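Local structure of V-type ATPase 116 kDa subunit (Meiothermus ruber, 3RRK) at residues T124-A136 against L213-G225. The protein is probably the stator subunit of a rotary V-type ATPase that couples ATPase activity to proton transport, represented here by its cytoplasmic N-terminal domain. Residues are numbered along the deposited sequence; the frame is centred on the assembly and turned at random.
Sequences TIELFGKAAEKLA and LRFPGAYGAMPLG
In Phe128 (chi1 -57°) and Phe215 (chi1 -72°) each CG is anti to the carbonyl carbon of its own residue, and the two side chains pass antiparallel. CE1 of Phe215 thereby reaches CB of Phe128 at 3.5 Å. Their rings meet obliquely, planes at 58° and centroids 5.4 Å apart. Pro216 then covers one face of the Phe128 ring: its CD sits almost over the ring centre, 3.6 Å from the centroid, in a CH-pi contact. CG of the same proline meets Thr124 CG2 tip to tip, while Thr124 OG1 is hydrogen-bonded to the backbone oxygen of Glu120. At the edge of the Phe128 ring, near its plane, lies Leu213 CD1, 4.0 Å from Phe128 CE1. Without the ring, as with an alanine here, Pro216 would probably lose its aromatic partner and a gap would be left beside Leu213 CD1 and the Phe215 ring. Farther along the helix, Ala132 CB packs against Phe215 CE1 at 3.8 Å, and Leu135 CD1 touches both Leu213 CD2 and Phe215 CZ. Past the loop the two segments close in again, with Leu224 CB 3.8 Å from Ala136 CA, where Gly225 N is hydrogen-bonded to Asp143 OD2. This apolar seam joins the C-terminal part of helix 94-138 to the loop leading into helix 224-281, where the paired long helices meet the lobe that contains strand 148-155, at one end of the elongated, two-lobed cytoplasmic domain of V-ATPase subunit I.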
ATOM      1  N   THR A 124      17.971   5.274   3.640  1.00 51.40           N
ATOM      2  CA  THR A 124      19.054   5.198   2.662  1.00 59.96           C
ATOM      3  C   THR A 124      20.295   5.913   3.183  1.00 64.07           C
ATOM      4  O   THR A 124      21.403   5.375   3.175  1.00 65.11           O
ATOM      5  CB  THR A 124      18.670   5.895   1.361  1.00 70.62           C
ATOM      6  OG1 THR A 124      17.514   5.265   0.805  1.00 80.05           O
ATOM      7  CG2 THR A 124      19.798   5.811   0.382  1.00 66.59           C
ATOM      8  N   ILE A 125      20.100   7.145   3.624  1.00 55.79           N
ATOM      9  CA  ILE A 125      21.186   7.910   4.187  1.00 56.45           C
ATOM     10  C   ILE A 125      21.778   7.207   5.406  1.00 60.74           C
ATOM     11  O   ILE A 125      22.969   7.330   5.673  1.00 63.93           O
ATOM     12  CB  ILE A 125      20.726   9.342   4.531  1.00 57.37           C
ATOM     13  CG1 ILE A 125      20.490  10.134   3.238  1.00 61.54           C
ATOM     14  CG2 ILE A 125      21.741  10.034   5.421  1.00 46.97           C
ATOM     15  CD1 ILE A 125      19.740  11.429   3.433  1.00 65.92           C
ATOM     16  N   GLU A 126      20.951   6.472   6.146  1.00 62.44           N
ATOM     17  CA  GLU A 126      21.420   5.743   7.327  1.00 66.84           C
ATOM     18  C   GLU A 126      22.339   4.591   6.941  1.00 61.39           C
ATOM     19  O   GLU A 126      23.360   4.347   7.569  1.00 66.55           O
ATOM     20  CB  GLU A 126      20.249   5.163   8.115  1.00 73.75           C
ATOM     21  CG  GLU A 126      19.487   6.153   8.951  1.00 84.78           C
ATOM     22  CD  GLU A 126      18.722   5.473  10.065  1.00 90.86           C
ATOM     23  OE1 GLU A 126      19.288   4.535  10.675  1.00 89.46           O
ATOM     24  OE2 GLU A 126      17.560   5.865  10.323  1.00 95.11           O
ATOM     25  N   LEU A 127      21.949   3.878   5.902  1.00 60.08           N
ATOM     26  CA  LEU A 127      22.730   2.768   5.408  1.00 63.94           C
ATOM     27  C   LEU A 127      24.006   3.206   4.693  1.00 61.36           C
ATOM     28  O   LEU A 127      25.094   2.750   5.034  1.00 60.33           O
ATOM     29  CB  LEU A 127      21.858   1.930   4.477  1.00 63.50           C
ATOM     30  CG  LEU A 127      20.933   0.993   5.246  1.00 64.45           C
ATOM     31  CD1 LEU A 127      19.944   0.338   4.312  1.00 68.29           C
ATOM     32  CD2 LEU A 127      21.762  -0.038   5.959  1.00 58.76           C
ATOM     33  N   PHE A 128      23.866   4.094   3.704  1.00 57.29           N
ATOM     34  CA  PHE A 128      24.987   4.487   2.850  1.00 51.31           C
ATOM     35  C   PHE A 128      25.731   5.779   3.238  1.00 56.59           C
ATOM     36  O   PHE A 128      26.737   6.131   2.629  1.00 61.80           O
ATOM     37  CB  PHE A 128      24.514   4.580   1.413  1.00 54.40           C
ATOM     38  CG  PHE A 128      23.911   3.326   0.901  1.00 61.16           C
ATOM     39  CD1 PHE A 128      24.662   2.432   0.162  1.00 67.20           C
ATOM     40  CD2 PHE A 128      22.582   3.030   1.159  1.00 70.34           C
ATOM     41  CE1 PHE A 128      24.094   1.255  -0.315  1.00 73.12           C
ATOM     42  CE2 PHE A 128      22.009   1.854   0.690  1.00 69.82           C
ATOM     43  CZ  PHE A 128      22.769   0.964  -0.046  1.00 68.82           C
ATOM     44  N   GLY A 129      25.246   6.470   4.255  1.00 56.66           N
ATOM     45  CA  GLY A 129      25.836   7.727   4.667  1.00 69.13           C
ATOM     46  C   GLY A 129      27.347   7.772   4.805  1.00 75.47           C
ATOM     47  O   GLY A 129      28.023   8.448   4.027  1.00 76.71           O
ATOM     48  N   LYS A 130      27.880   7.077   5.807  1.00 78.95           N
ATOM     49  CA  LYS A 130      29.316   7.119   6.067  1.00 77.69           C
ATOM     50  C   LYS A 130      30.123   6.589   4.894  1.00 75.09           C
ATOM     51  O   LYS A 130      31.201   7.090   4.615  1.00 81.25           O
ATOM     52  CB  LYS A 130      29.680   6.378   7.354  1.00 86.19           C
ATOM     53  CG  LYS A 130      29.199   7.075   8.617  1.00106.85           C
ATOM     54  CD  LYS A 130      29.672   8.531   8.688  1.00122.95           C
ATOM     55  CE  LYS A 130      28.878   9.319   9.735  1.00136.75           C
ATOM     56  NZ  LYS A 130      29.430  10.683  10.004  1.00143.25           N
ATOM     57  N   ALA A 131      29.595   5.586   4.203  1.00 71.81           N
ATOM     58  CA  ALA A 131      30.287   5.013   3.058  1.00 71.12           C
ATOM     59  C   ALA A 131      30.476   6.062   1.966  1.00 77.09           C
ATOM     60  O   ALA A 131      31.569   6.217   1.424  1.00 82.33           O
ATOM     61  CB  ALA A 131      29.528   3.824   2.521  1.00 67.52           C
ATOM     62  N   ALA A 132      29.408   6.782   1.649  1.00 71.12           N
ATOM     63  CA  ALA A 132      29.471   7.830   0.638  1.00 65.16           C
ATOM     64  C   ALA A 132      30.413   8.980   1.033  1.00 74.00           C
ATOM     65  O   ALA A 132      31.079   9.573   0.182  1.00 72.03           O
ATOM     66  CB  ALA A 132      28.084   8.355   0.344  1.00 59.69           C
ATOM     67  N   GLU A 133      30.463   9.297   2.323  1.00 76.08           N
ATOM     68  CA  GLU A 133      31.364  10.335   2.807  1.00 76.72           C
ATOM     69  C   GLU A 133      32.800   9.900   2.566  1.00 83.30           C
ATOM     70  O   GLU A 133      33.586  10.619   1.946  1.00 87.85           O
ATOM     71  CB  GLU A 133      31.123  10.603   4.291  1.00 76.34           C
ATOM     72  CG  GLU A 133      32.097  11.562   4.917  1.00 88.81           C
ATOM     73  CD  GLU A 133      31.726  11.929   6.345  1.00103.64           C
ATOM     74  OE1 GLU A 133      30.518  11.970   6.653  1.00101.44           O
ATOM     75  OE2 GLU A 133      32.646  12.180   7.160  1.00115.89           O
ATOM     76  N   LYS A 134      33.126   8.702   3.037  1.00 85.74           N
ATOM     77  CA  LYS A 134      34.473   8.161   2.905  1.00 87.11           C
ATOM     78  C   LYS A 134      34.940   8.125   1.450  1.00 77.75           C
ATOM     79  O   LYS A 134      35.993   8.661   1.114  1.00 81.79           O
ATOM     80  CB  LYS A 134      34.558   6.755   3.516  1.00 89.07           C
ATOM     81  CG  LYS A 134      34.237   6.669   5.013  1.00 90.97           C
ATOM     82  CD  LYS A 134      34.876   7.789   5.788  1.00 97.40           C
ATOM     83  CE  LYS A 134      34.727   7.573   7.282  1.00107.79           C
ATOM     84  NZ  LYS A 134      35.551   6.429   7.770  1.00109.20           N
ATOM     85  N   LEU A 135      34.143   7.492   0.599  1.00 66.96           N
ATOM     86  CA  LEU A 135      34.485   7.288  -0.803  1.00 64.77           C
ATOM     87  C   LEU A 135      34.644   8.588  -1.563  1.00 71.50           C
ATOM     88  O   LEU A 135      35.559   8.737  -2.374  1.00 79.91           O
ATOM     89  CB  LEU A 135      33.417   6.439  -1.484  1.00 59.82           C
ATOM     90  CG  LEU A 135      33.332   5.005  -0.981  1.00 61.61           C
ATOM     91  CD1 LEU A 135      32.037   4.356  -1.452  1.00 62.82           C
ATOM     92  CD2 LEU A 135      34.544   4.224  -1.451  1.00 57.25           C
ATOM     93  N   ALA A 136      33.740   9.523  -1.307  1.00 68.79           N
ATOM     94  CA  ALA A 136      33.796  10.835  -1.937  1.00 65.34           C
ATOM     95  C   ALA A 136      35.144  11.507  -1.695  1.00 68.67           C
ATOM     96  O   ALA A 136      35.698  12.146  -2.589  1.00 73.24           O
ATOM     97  CB  ALA A 136      32.669  11.721  -1.414  1.00 55.89           C
ATOM     98  N   LEU A 213      29.996  -0.884  -5.521  1.00 66.18           N
ATOM     99  CA  LEU A 213      28.949  -0.534  -4.582  1.00 64.82           C
ATOM    100  C   LEU A 213      27.991   0.411  -5.293  1.00 65.84           C
ATOM    101  O   LEU A 213      28.396   1.459  -5.799  1.00 68.94           O
ATOM    102  CB  LEU A 213      29.546   0.128  -3.337  1.00 67.52           C
ATOM    103  CG  LEU A 213      28.610   0.839  -2.358  1.00 66.27           C
ATOM    104  CD1 LEU A 213      27.475  -0.080  -1.904  1.00 58.56           C
ATOM    105  CD2 LEU A 213      29.398   1.374  -1.164  1.00 58.92           C
ATOM    106  N   ARG A 214      26.726   0.013  -5.362  1.00 64.48           N
ATOM    107  CA  ARG A 214      25.702   0.825  -5.979  1.00 65.85           C
ATOM    108  C   ARG A 214      25.023   1.620  -4.880  1.00 69.73           C
ATOM    109  O   ARG A 214      24.878   1.147  -3.760  1.00 69.04           O
ATOM    110  CB  ARG A 214      24.673  -0.050  -6.698  1.00 71.06           C
ATOM    111  CG  ARG A 214      25.235  -0.949  -7.794  1.00 79.96           C
ATOM    112  CD  ARG A 214      25.649  -0.153  -9.024  1.00 87.98           C
ATOM    113  NE  ARG A 214      26.498  -0.948  -9.913  1.00 97.68           N
ATOM    114  CZ  ARG A 214      27.007  -0.513 -11.066  1.00100.65           C
ATOM    115  NH1 ARG A 214      26.750   0.718 -11.492  1.00105.19           N
ATOM    116  NH2 ARG A 214      27.769  -1.312 -11.801  1.00 93.33           N
ATOM    117  N   PHE A 215      24.637   2.846  -5.193  1.00 69.77           N
ATOM    118  CA  PHE A 215      23.831   3.622  -4.278  1.00 59.71           C
ATOM    119  C   PHE A 215      22.437   3.634  -4.821  1.00 64.07           C
ATOM    120  O   PHE A 215      22.244   3.782  -6.022  1.00 74.34           O
ATOM    121  CB  PHE A 215      24.398   5.021  -4.111  1.00 60.86           C
ATOM    122  CG  PHE A 215      25.656   5.036  -3.318  1.00 64.79           C
ATOM    123  CD1 PHE A 215      25.614   5.163  -1.936  1.00 71.53           C
ATOM    124  CD2 PHE A 215      26.875   4.857  -3.934  1.00 64.85           C
ATOM    125  CE1 PHE A 215      26.773   5.149  -1.181  1.00 66.33           C
ATOM    126  CE2 PHE A 215      28.041   4.850  -3.192  1.00 70.57           C
ATOM    127  CZ  PHE A 215      27.984   4.995  -1.806  1.00 71.36           C
ATOM    128  N   PRO A 216      21.455   3.435  -3.941  1.00 62.73           N
ATOM    129  CA  PRO A 216      20.070   3.259  -4.364  1.00 62.75           C
ATOM    130  C   PRO A 216      19.504   4.566  -4.888  1.00 71.48           C
ATOM    131  O   PRO A 216      20.030   5.640  -4.563  1.00 73.67           O
ATOM    132  CB  PRO A 216      19.371   2.879  -3.062  1.00 62.48           C
ATOM    133  CG  PRO A 216      20.172   3.565  -2.006  1.00 57.23           C
ATOM    134  CD  PRO A 216      21.587   3.459  -2.474  1.00 61.05           C
ATOM    135  N   GLY A 217      18.455   4.470  -5.699  1.00 74.49           N
ATOM    136  CA  GLY A 217      17.708   5.634  -6.142  1.00 73.73           C
ATOM    137  C   GLY A 217      18.511   6.621  -6.957  1.00 78.38           C
ATOM    138  O   GLY A 217      19.460   6.246  -7.645  1.00 79.59           O
ATOM    139  N   ALA A 218      18.119   7.889  -6.871  1.00 80.59           N
ATOM    140  CA  ALA A 218      18.792   8.961  -7.591  1.00 76.25           C
ATOM    141  C   ALA A 218      20.314   8.932  -7.411  1.00 74.89           C
ATOM    142  O   ALA A 218      21.052   9.222  -8.347  1.00 82.45           O
ATOM    143  CB  ALA A 218      18.229  10.315  -7.168  1.00 71.00           C
ATOM    144  N   TYR A 219      20.788   8.575  -6.221  1.00 66.36           N
ATOM    145  CA  TYR A 219      22.230   8.618  -5.951  1.00 71.63           C
ATOM    146  C   TYR A 219      23.051   7.763  -6.901  1.00 73.77           C
ATOM    147  O   TYR A 219      24.248   7.989  -7.056  1.00 72.39           O
ATOM    148  CB  TYR A 219      22.545   8.185  -4.516  1.00 67.99           C
ATOM    149  CG  TYR A 219      21.831   8.999  -3.484  1.00 73.06           C
ATOM    150  CD1 TYR A 219      22.254  10.288  -3.179  1.00 77.91           C
ATOM    151  CD2 TYR A 219      20.717   8.495  -2.824  1.00 66.84           C
ATOM    152  CE1 TYR A 219      21.588  11.052  -2.244  1.00 80.05           C
ATOM    153  CE2 TYR A 219      20.050   9.251  -1.889  1.00 68.12           C
ATOM    154  CZ  TYR A 219      20.490  10.526  -1.602  1.00 77.23           C
ATOM    155  OH  TYR A 219      19.827  11.272  -0.669  1.00 88.05           O
ATOM    156  N   GLY A 220      22.415   6.761  -7.503  1.00 72.74           N
ATOM    157  CA  GLY A 220      23.120   5.798  -8.325  1.00 71.26           C
ATOM    158  C   GLY A 220      23.890   6.450  -9.449  1.00 78.81           C
ATOM    159  O   GLY A 220      25.074   6.160  -9.663  1.00 80.36           O
ATOM    160  N   ALA A 221      23.215   7.352 -10.152  1.00 80.69           N
ATOM    161  CA  ALA A 221      23.755   7.995 -11.347  1.00 79.97           C
ATOM    162  C   ALA A 221      24.541   9.280 -11.057  1.00 83.43           C
ATOM    163  O   ALA A 221      24.593  10.184 -11.894  1.00 94.55           O
ATOM    164  CB  ALA A 221      22.618   8.289 -12.320  1.00 74.49           C
ATOM    165  N   MET A 222      25.149   9.369  -9.883  1.00 68.65           N
ATOM    166  CA  MET A 222      25.876  10.575  -9.524  1.00 68.52           C
ATOM    167  C   MET A 222      27.328  10.274  -9.277  1.00 70.74           C
ATOM    168  O   MET A 222      27.692   9.149  -8.948  1.00 64.50           O
ATOM    169  CB  MET A 222      25.318  11.209  -8.254  1.00 65.91           C
ATOM    170  CG  MET A 222      23.916  11.760  -8.355  1.00 68.41           C
ATOM    171  SD  MET A 222      23.427  12.524  -6.792  1.00 91.47           S
ATOM    172  CE  MET A 222      21.663  12.686  -7.021  1.00 63.75           C
ATOM    173  N   PRO A 223      28.173  11.299  -9.432  1.00 74.69           N
ATOM    174  CA  PRO A 223      29.551  11.166  -8.967  1.00 70.11           C
ATOM    175  C   PRO A 223      29.524  11.055  -7.458  1.00 67.31           C
ATOM    176  O   PRO A 223      28.683  11.700  -6.827  1.00 65.33           O
ATOM    177  CB  PRO A 223      30.195  12.493  -9.382  1.00 70.47           C
ATOM    178  CG  PRO A 223      29.305  13.033 -10.470  1.00 72.22           C
ATOM    179  CD  PRO A 223      27.931  12.566 -10.144  1.00 72.05           C
ATOM    180  N   LEU A 224      30.404  10.228  -6.901  1.00 52.72           N
ATOM    181  CA  LEU A 224      30.621  10.167  -5.461  1.00 56.62           C
ATOM    182  C   LEU A 224      30.399  11.511  -4.798  1.00 62.80           C
ATOM    183  O   LEU A 224      29.575  11.646  -3.899  1.00 67.31           O
ATOM    184  CB  LEU A 224      32.047   9.717  -5.162  1.00 65.55           C
ATOM    185  CG  LEU A 224      32.298   8.257  -5.498  1.00 67.72           C
ATOM    186  CD1 LEU A 224      31.175   7.473  -4.875  1.00 50.96           C
ATOM    187  CD2 LEU A 224      32.341   8.065  -7.011  1.00 80.96           C
ATOM    188  N   GLY A 225      31.145  12.507  -5.255  1.00 64.89           N
ATOM    189  CA  GLY A 225      31.138  13.811  -4.635  1.00 67.10           C
ATOM    190  C   GLY A 225      29.768  14.438  -4.552  1.00 61.44           C
ATOM    191  O   GLY A 225      29.389  14.976  -3.517  1.00 59.62           O
TER